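Local structure of Nab2 (Chaetomium thermophilum, 4LJ0) at residues T22-R27 against C37-L42; L42-K47 against C56-E61. The protein binds polyadenosine RNA through CCCH zinc fingers, of which this fragment carries the third to the fifth. One frame throughout, in Å; residues are numbered along the deposited sequence.

Contact 1: T22-R27 against C37-L42. With ZN (zinc ion), chain G; nucleotides of chain E.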
loop_
_atom_site.group_PDB
_atom_site.type_symbol
_atom_site.label_atom_id
_atom_site.label_comp_id
_atom_site.label_asym_id
_atom_site.label_seq_id
_atom_site.Cartn_x
_atom_site.Cartn_y
_atom_site.Cartn_z
ATOM N N THR A 22 1.207 11.157 13.112
ATOM C CA THR A 22 0.828 12.059 14.191
ATOM C C THR A 22 -0.047 13.192 13.669
ATOM O O THR A 22 -1.100 13.486 14.232
ATOM C CB THR A 22 2.069 12.660 14.878
ATOM O OG1 THR A 22 2.987 11.615 15.215
ATOM C CG2 THR A 22 1.674 13.418 16.140
ATOM N N MET A 23 0.392 13.826 12.585
ATOM C CA MET A 23 -0.301 14.992 12.048
ATOM C C MET A 23 -1.490 14.597 11.183
ATOM O O MET A 23 -1.390 13.662 10.389
ATOM C CB MET A 23 0.665 15.836 11.220
ATOM C CG MET A 23 1.786 16.431 12.042
ATOM S SD MET A 23 1.138 17.550 13.294
ATOM C CE MET A 23 0.685 18.949 12.273
ATOM N N PRO A 24 -2.616 15.320 11.319
ATOM C CA PRO A 24 -3.771 14.993 10.479
ATOM C C PRO A 24 -3.427 15.168 9.005
ATOM O O PRO A 24 -2.470 15.871 8.687
ATOM C CB PRO A 24 -4.829 16.029 10.889
ATOM C CG PRO A 24 -4.307 16.699 12.110
ATOM C CD PRO A 24 -2.827 16.557 12.091
ATOM N N PRO A 25 -4.200 14.541 8.112
ATOM C CA PRO A 25 -3.937 14.678 6.676
ATOM C C PRO A 25 -4.217 16.098 6.202
ATOM O O PRO A 25 -5.135 16.734 6.716
ATOM C CB PRO A 25 -4.924 13.691 6.049
ATOM C CG PRO A 25 -6.042 13.607 7.029
ATOM C CD PRO A 25 -5.410 13.746 8.382
ATOM N N CYS A 26 -3.433 16.599 5.252
ATOM C CA CYS A 26 -3.659 17.940 4.727
ATOM C C CYS A 26 -4.878 17.962 3.816
ATOM O O CYS A 26 -4.948 17.197 2.854
ATOM C CB CYS A 26 -2.438 18.436 3.951
ATOM S SG CYS A 26 -2.630 20.138 3.381
ATOM N N ARG A 27 -5.827 18.848 4.115
ATOM C CA ARG A 27 -7.057 18.955 3.339
ATOM C C ARG A 27 -6.869 19.760 2.050
ATOM O O ARG A 27 -7.832 19.979 1.315
ATOM C CB ARG A 27 -8.170 19.598 4.170
ATOM C CG ARG A 27 -8.682 18.767 5.339
ATOM C CD ARG A 27 -10.048 19.295 5.783
ATOM N NE ARG A 27 -10.340 19.057 7.195
ATOM C CZ ARG A 27 -10.850 17.928 7.680
ATOM N NH1 ARG A 27 -11.119 16.909 6.874
ATOM N NH2 ARG A 27 -11.085 17.813 8.980
ATOM N N CYS A 37 3.524 24.256 5.468
ATOM C CA CYS A 37 2.458 23.320 5.822
ATOM C C CYS A 37 3.068 21.998 6.275
ATOM O O CYS A 37 3.790 21.355 5.514
ATOM C CB CYS A 37 1.506 23.090 4.642
ATOM S SG CYS A 37 0.070 22.007 5.020
ATOM N N LYS A 38 2.776 21.603 7.512
ATOM C CA LYS A 38 3.339 20.388 8.098
ATOM C C LYS A 38 2.263 19.351 8.402
ATOM O O LYS A 38 2.490 18.420 9.174
ATOM C CB LYS A 38 4.089 20.715 9.391
ATOM C CG LYS A 38 5.240 21.686 9.222
ATOM C CD LYS A 38 6.366 21.086 8.407
ATOM C CE LYS A 38 7.583 21.999 8.393
ATOM N NZ LYS A 38 8.764 21.349 7.758
ATOM N N PHE A 39 1.083 19.514 7.819
ATOM C CA PHE A 39 0.082 18.466 7.902
ATOM C C PHE A 39 0.613 17.290 7.093
ATOM O O PHE A 39 1.531 17.458 6.294
ATOM C CB PHE A 39 -1.259 18.953 7.363
ATOM C CG PHE A 39 -1.961 19.921 8.277
ATOM C CD1 PHE A 39 -2.620 19.469 9.407
ATOM C CD2 PHE A 39 -1.964 21.276 8.003
ATOM C CE1 PHE A 39 -3.272 20.356 10.250
ATOM C CE2 PHE A 39 -2.615 22.168 8.842
ATOM C CZ PHE A 39 -3.267 21.707 9.966
ATOM N N THR A 40 0.067 16.100 7.305
ATOM C CA THR A 40 0.536 14.935 6.571
ATOM C C THR A 40 0.051 15.008 5.134
ATOM O O THR A 40 -1.151 15.083 4.879
ATOM C CB THR A 40 0.048 13.626 7.203
ATOM O OG1 THR A 40 0.427 13.597 8.582
ATOM C CG2 THR A 40 0.657 12.417 6.489
ATOM N N HIS A 41 0.992 14.992 4.198
ATOM C CA HIS A 41 0.651 15.008 2.784
ATOM C C HIS A 41 0.718 13.600 2.215
ATOM O O HIS A 41 1.779 12.991 2.186
ATOM C CB HIS A 41 1.577 15.962 2.042
ATOM C CG HIS A 41 1.458 17.378 2.509
ATOM N ND1 HIS A 41 2.341 17.945 3.401
ATOM C CD2 HIS A 41 0.531 18.327 2.242
ATOM C CE1 HIS A 41 1.978 19.192 3.643
ATOM N NE2 HIS A 41 0.883 19.450 2.950
ATOM N N LEU A 42 -0.423 13.072 1.783
ATOM C CA LEU A 42 -0.465 11.706 1.268
ATOM C C LEU A 42 0.308 11.581 -0.037
ATOM O O LEU A 42 0.436 12.544 -0.798
ATOM C CB LEU A 42 -1.906 11.246 1.040
ATOM C CG LEU A 42 -2.903 11.368 2.194
ATOM C CD1 LEU A 42 -4.092 10.446 1.937
ATOM C CD2 LEU A 42 -2.274 11.070 3.531
HETATM ZN ZN ZN G . -0.513 20.989 3.144
ATOM P P A E 2 -10.389 18.817 13.540
ATOM O OP1 A E 2 -11.320 19.742 14.236
ATOM O OP2 A E 2 -10.590 17.349 13.660
ATOM O "O5'" A E 2 -10.381 19.202 11.995
ATOM C "C5'" A E 2 -9.153 19.351 11.289
ATOM C "C4'" A E 2 -8.568 20.727 11.481
ATOM O "O4'" A E 2 -7.327 20.819 10.726
ATOM C "C3'" A E 2 -9.448 21.878 10.998
ATOM O "O3'" A E 2 -9.262 23.019 11.836
ATOM C "C2'" A E 2 -8.899 22.160 9.604
ATOM O "O2'" A E 2 -9.135 23.470 9.134
ATOM C "C1'" A E 2 -7.409 21.888 9.804
ATOM N N9 A E 2 -6.698 21.505 8.581
ATOM C C8 A E 2 -6.556 20.261 8.015
ATOM N N7 A E 2 -5.843 20.266 6.914
ATOM C C5 A E 2 -5.491 21.600 6.750
ATOM C C6 A E 2 -4.736 22.280 5.776
ATOM N N6 A E 2 -4.168 21.685 4.726
ATOM N N1 A E 2 -4.580 23.616 5.918
ATOM C C2 A E 2 -5.147 24.223 6.967
ATOM N N3 A E 2 -5.876 23.695 7.946
ATOM C C4 A E 2 -6.006 22.369 7.776
#
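At the edge of the Phe39 ring, in its plane, lie the Pro24 carbonyl oxygen, 3.7 Å from Phe39 CD1, and the sulfur of Cys37. Over one face, off-centre toward the rim, the ring carries the adenine of A2 of chain E, with Phe39 CE2 3.6 Å from C4 of the base. The imidazole of His41 is approached obliquely by Cys26, whose CB comes within 3.4 Å of His41 CD2, while the carbonyl carbon of Phe39 sits over one of its faces. The backbones meet in a single bridge at Pro25 and Thr40: Thr40 N donates to Pro24 O (2.9 Å), and Thr40 O accepts from Cys26 N (2.8 Å). Turning OG1 anti to its own carbonyl carbon (chi1 -55°) brings the Thr40 hydroxyl to Met23 O at 2.6 Å, where it stands 44° out of the carbonyl plane. Cys26, Cys37 and His41, the last through NE2 at 2.1 Å from the zinc, share the metal with Cys32. Next to the metal ligand, Arg27 N gives A2 N7 a fairly straight bond (3.1 Å, 160°). Replacing Phe39 with an alanine would probably leave the adenine without its stacking surface and freer to tilt about that bond. Metal and base binding are probably coupled, since the zinc ligands join the segment bearing the Phe39 ring to the one bearing Arg27 N, the donor to N7 on the Hoogsteen edge.

Contact 2: L42-K47 against C56-E61. With ZN (zinc ion), chain H; ACT (acetate ion), chain J; nucleotides of chain D.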
loop_
_atom_site.group_PDB
_atom_site.type_symbol
_atom_site.label_atom_id
_atom_site.label_comp_id
_atom_site.label_asym_id
_atom_site.label_seq_id
_atom_site.Cartn_x
_atom_site.Cartn_y
_atom_site.Cartn_z
ATOM N N LEU A 42 -0.423 13.072 1.783
ATOM C CA LEU A 42 -0.465 11.706 1.268
ATOM C C LEU A 42 0.308 11.581 -0.037
ATOM O O LEU A 42 0.436 12.544 -0.798
ATOM C CB LEU A 42 -1.906 11.246 1.040
ATOM C CG LEU A 42 -2.903 11.368 2.194
ATOM C CD1 LEU A 42 -4.092 10.446 1.937
ATOM C CD2 LEU A 42 -2.274 11.070 3.531
ATOM N N LYS A 43 0.821 10.380 -0.279
ATOM C CA LYS A 43 1.511 10.048 -1.515
ATOM C C LYS A 43 0.647 9.116 -2.357
ATOM O O LYS A 43 0.957 8.847 -3.517
ATOM C CB LYS A 43 2.853 9.392 -1.196
ATOM C CG LYS A 43 3.764 10.291 -0.385
ATOM C CD LYS A 43 5.139 9.685 -0.196
ATOM C CE LYS A 43 6.178 10.776 -0.005
ATOM N NZ LYS A 43 6.017 11.512 1.272
ATOM N N THR A 44 -0.439 8.630 -1.763
ATOM C CA THR A 44 -1.384 7.774 -2.463
ATOM C C THR A 44 -2.225 8.606 -3.428
ATOM O O THR A 44 -2.899 9.546 -3.001
ATOM C CB THR A 44 -2.329 7.067 -1.471
ATOM O OG1 THR A 44 -1.559 6.286 -0.549
ATOM C CG2 THR A 44 -3.307 6.159 -2.206
ATOM N N PRO A 45 -2.185 8.276 -4.731
ATOM C CA PRO A 45 -3.009 9.028 -5.687
ATOM C C PRO A 45 -4.514 8.912 -5.451
ATOM O O PRO A 45 -5.009 7.851 -5.071
ATOM C CB PRO A 45 -2.628 8.423 -7.048
ATOM C CG PRO A 45 -1.838 7.202 -6.756
ATOM C CD PRO A 45 -1.229 7.386 -5.414
ATOM N N CYS A 46 -5.228 10.013 -5.665
ATOM C CA CYS A 46 -6.684 10.012 -5.613
ATOM C C CYS A 46 -7.222 9.204 -6.784
ATOM O O CYS A 46 -6.719 9.315 -7.902
ATOM C CB CYS A 46 -7.218 11.442 -5.675
ATOM S SG CYS A 46 -9.004 11.555 -5.801
ATOM N N LYS A 47 -8.244 8.394 -6.524
ATOM C CA LYS A 47 -8.759 7.458 -7.519
ATOM C C LYS A 47 -9.882 8.055 -8.363
ATOM O O LYS A 47 -10.286 7.464 -9.361
ATOM C CB LYS A 47 -9.258 6.181 -6.831
ATOM C CG LYS A 47 -10.456 6.396 -5.920
ATOM C CD LYS A 47 -10.840 5.127 -5.172
ATOM C CE LYS A 47 -12.023 5.373 -4.241
ATOM N NZ LYS A 47 -12.495 4.129 -3.568
ATOM N N CYS A 56 -10.276 16.648 -0.180
ATOM C CA CYS A 56 -9.652 15.353 -0.446
ATOM C C CYS A 56 -8.177 15.390 -0.053
ATOM O O CYS A 56 -7.438 16.246 -0.536
ATOM C CB CYS A 56 -9.782 15.000 -1.931
ATOM S SG CYS A 56 -9.180 13.352 -2.363
ATOM N N PRO A 57 -7.741 14.468 0.826
ATOM C CA PRO A 57 -6.344 14.466 1.280
ATOM C C PRO A 57 -5.407 13.706 0.353
ATOM O O PRO A 57 -4.191 13.761 0.522
ATOM C CB PRO A 57 -6.427 13.744 2.622
ATOM C CG PRO A 57 -7.544 12.785 2.442
ATOM C CD PRO A 57 -8.554 13.491 1.578
ATOM N N PHE A 58 -5.960 12.992 -0.616
ATOM C CA PHE A 58 -5.127 12.181 -1.486
ATOM C C PHE A 58 -4.361 13.040 -2.492
ATOM O O PHE A 58 -4.537 14.257 -2.548
ATOM C CB PHE A 58 -5.976 11.108 -2.155
ATOM C CG PHE A 58 -6.472 10.069 -1.191
ATOM C CD1 PHE A 58 -7.682 10.228 -0.539
ATOM C CD2 PHE A 58 -5.707 8.950 -0.907
ATOM C CE1 PHE A 58 -8.132 9.277 0.361
ATOM C CE2 PHE A 58 -6.150 7.999 -0.007
ATOM C CZ PHE A 58 -7.366 8.163 0.627
ATOM N N LEU A 59 -3.490 12.401 -3.260
ATOM C CA LEU A 59 -2.587 13.099 -4.167
ATOM C C LEU A 59 -3.220 13.231 -5.547
ATOM O O LEU A 59 -3.610 12.236 -6.154
ATOM C CB LEU A 59 -1.268 12.327 -4.260
ATOM C CG LEU A 59 -0.172 12.860 -5.185
ATOM C CD1 LEU A 59 0.340 14.205 -4.698
ATOM C CD2 LEU A 59 0.963 11.855 -5.280
ATOM N N HIS A 60 -3.315 14.465 -6.036
ATOM C CA HIS A 60 -3.938 14.745 -7.327
ATOM C C HIS A 60 -2.922 15.207 -8.361
ATOM O O HIS A 60 -1.924 15.839 -8.020
ATOM C CB HIS A 60 -5.016 15.815 -7.157
ATOM C CG HIS A 60 -6.053 15.457 -6.141
ATOM N ND1 HIS A 60 -5.911 15.740 -4.799
ATOM C CD2 HIS A 60 -7.236 14.813 -6.267
ATOM C CE1 HIS A 60 -6.969 15.296 -4.145
ATOM N NE2 HIS A 60 -7.789 14.730 -5.013
ATOM N N GLU A 61 -3.190 14.886 -9.625
ATOM C CA GLU A 61 -2.393 15.373 -10.747
ATOM C C GLU A 61 -3.007 16.660 -11.284
ATOM O O GLU A 61 -4.148 16.988 -10.955
ATOM C CB GLU A 61 -2.360 14.331 -11.865
ATOM C CG GLU A 61 -1.726 13.012 -11.469
ATOM C CD GLU A 61 -1.716 12.007 -12.605
ATOM O OE1 GLU A 61 -2.464 12.210 -13.586
ATOM O OE2 GLU A 61 -0.960 11.019 -12.519
HETATM ZN ZN ZN H . -9.318 13.546 -4.621
HETATM C C ACT J . 0.217 8.145 2.162
HETATM O O ACT J . -0.883 7.894 2.693
HETATM O OXT ACT J . 0.264 7.971 0.929
HETATM C CH3 ACT J . 1.398 8.631 2.954
ATOM P P A D 3 -15.422 4.331 3.254
ATOM O OP1 A D 3 -16.381 5.464 3.248
ATOM O OP2 A D 3 -15.711 3.127 2.431
ATOM O "O5'" A D 3 -13.991 4.879 2.808
ATOM C "C5'" A D 3 -13.572 6.198 3.146
ATOM C "C4'" A D 3 -13.747 7.171 2.000
ATOM O "O4'" A D 3 -12.450 7.459 1.399
ATOM C "C3'" A D 3 -14.659 6.708 0.857
ATOM O "O3'" A D 3 -15.479 7.788 0.408
ATOM C "C2'" A D 3 -13.671 6.313 -0.236
ATOM O "O2'" A D 3 -14.182 6.393 -1.550
ATOM C "C1'" A D 3 -12.542 7.312 -0.003
ATOM N N9 A D 3 -11.250 6.885 -0.552
ATOM C C8 A D 3 -10.522 5.751 -0.282
ATOM N N7 A D 3 -9.410 5.661 -0.978
ATOM C C5 A D 3 -9.406 6.806 -1.766
ATOM C C6 A D 3 -8.504 7.309 -2.725
ATOM N N6 A D 3 -7.369 6.706 -3.086
ATOM N N1 A D 3 -8.810 8.479 -3.324
ATOM C C2 A D 3 -9.942 9.099 -2.975
ATOM N N3 A D 3 -10.863 8.729 -2.090
ATOM C C4 A D 3 -10.534 7.562 -1.513
HETATM O O HOH W 1 -2.558 15.122 1.919
#
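Leu42 and an RNA base sandwich the ring of Phe58. From one side Leu42 CD1 makes a CH-pi contact, 3.8 Å from the Phe58 centroid and 21° off the ring normal; against the opposite face lies the adenine of A3 of chain D, with its C6 over the ring centre and its C5 3.4 Å from Phe58 CZ. Thr44 O occupies the ring edge, in plane. The Thr44 side chain runs alongside Phe58: OG1 lies anti to the carbonyl carbon (chi1 -59°), which lays the CG2 methyl beside the ring and leaves OG1 to donate to OXT of an acetate, probably from the crystallisation liquor, also held by Lys43 N. Leu42 packs tightly against the turn before the ring as well, its CG 3.2 Å from Pro57 O. This is the closure of a CCCH zinc finger of spacing CX4CX4CX3H, in which Cys46, Cys56 and His60 hold the zinc together with Cys51. His60 NE2 is 2.0 Å from the metal, and His60 ND1 bonds to Glu31 of the preceding finger, which would fix the imidazole's rotation and probably polarise it. Two backbone bonds clamp the finger at the bridge of Pro45 with Leu59, Leu59 N to Thr44 O at 2.9 Å and Cys46 N to Leu59 O at 2.8 Å. Around that bridge the base is read on its Watson-Crick edge: A3 N6 donates to Pro45 O at 3.3 Å, and Lys47 N donates to A3 N1 at 3.3 Å and 158°, while Lys47 NZ adds a weak bond to the ribose O2'.

Contact 1 closes the fourth finger and contact 2 the fifth, in series along a chain without helices or strands; their centres lie about 12 Å apart. Leu42 belongs to both, and only four residues separate His41, the last ligand of one finger, from Cys46, the first of the next. The two also pack directly, Pro25 CB lying 3.7 Å from Pro57 CB, and a backbone hydrogen bond between Phe58 and Gly30 ties the fifth finger to the loop within the fourth. Each contact repeats the plan of zinc, single bridge and base-bearing phenylalanine, yet the bases belong to different RNA chains, E and D. The geometry is consistent with adjoining fingers forming one compact unit that presents separate adenine sites.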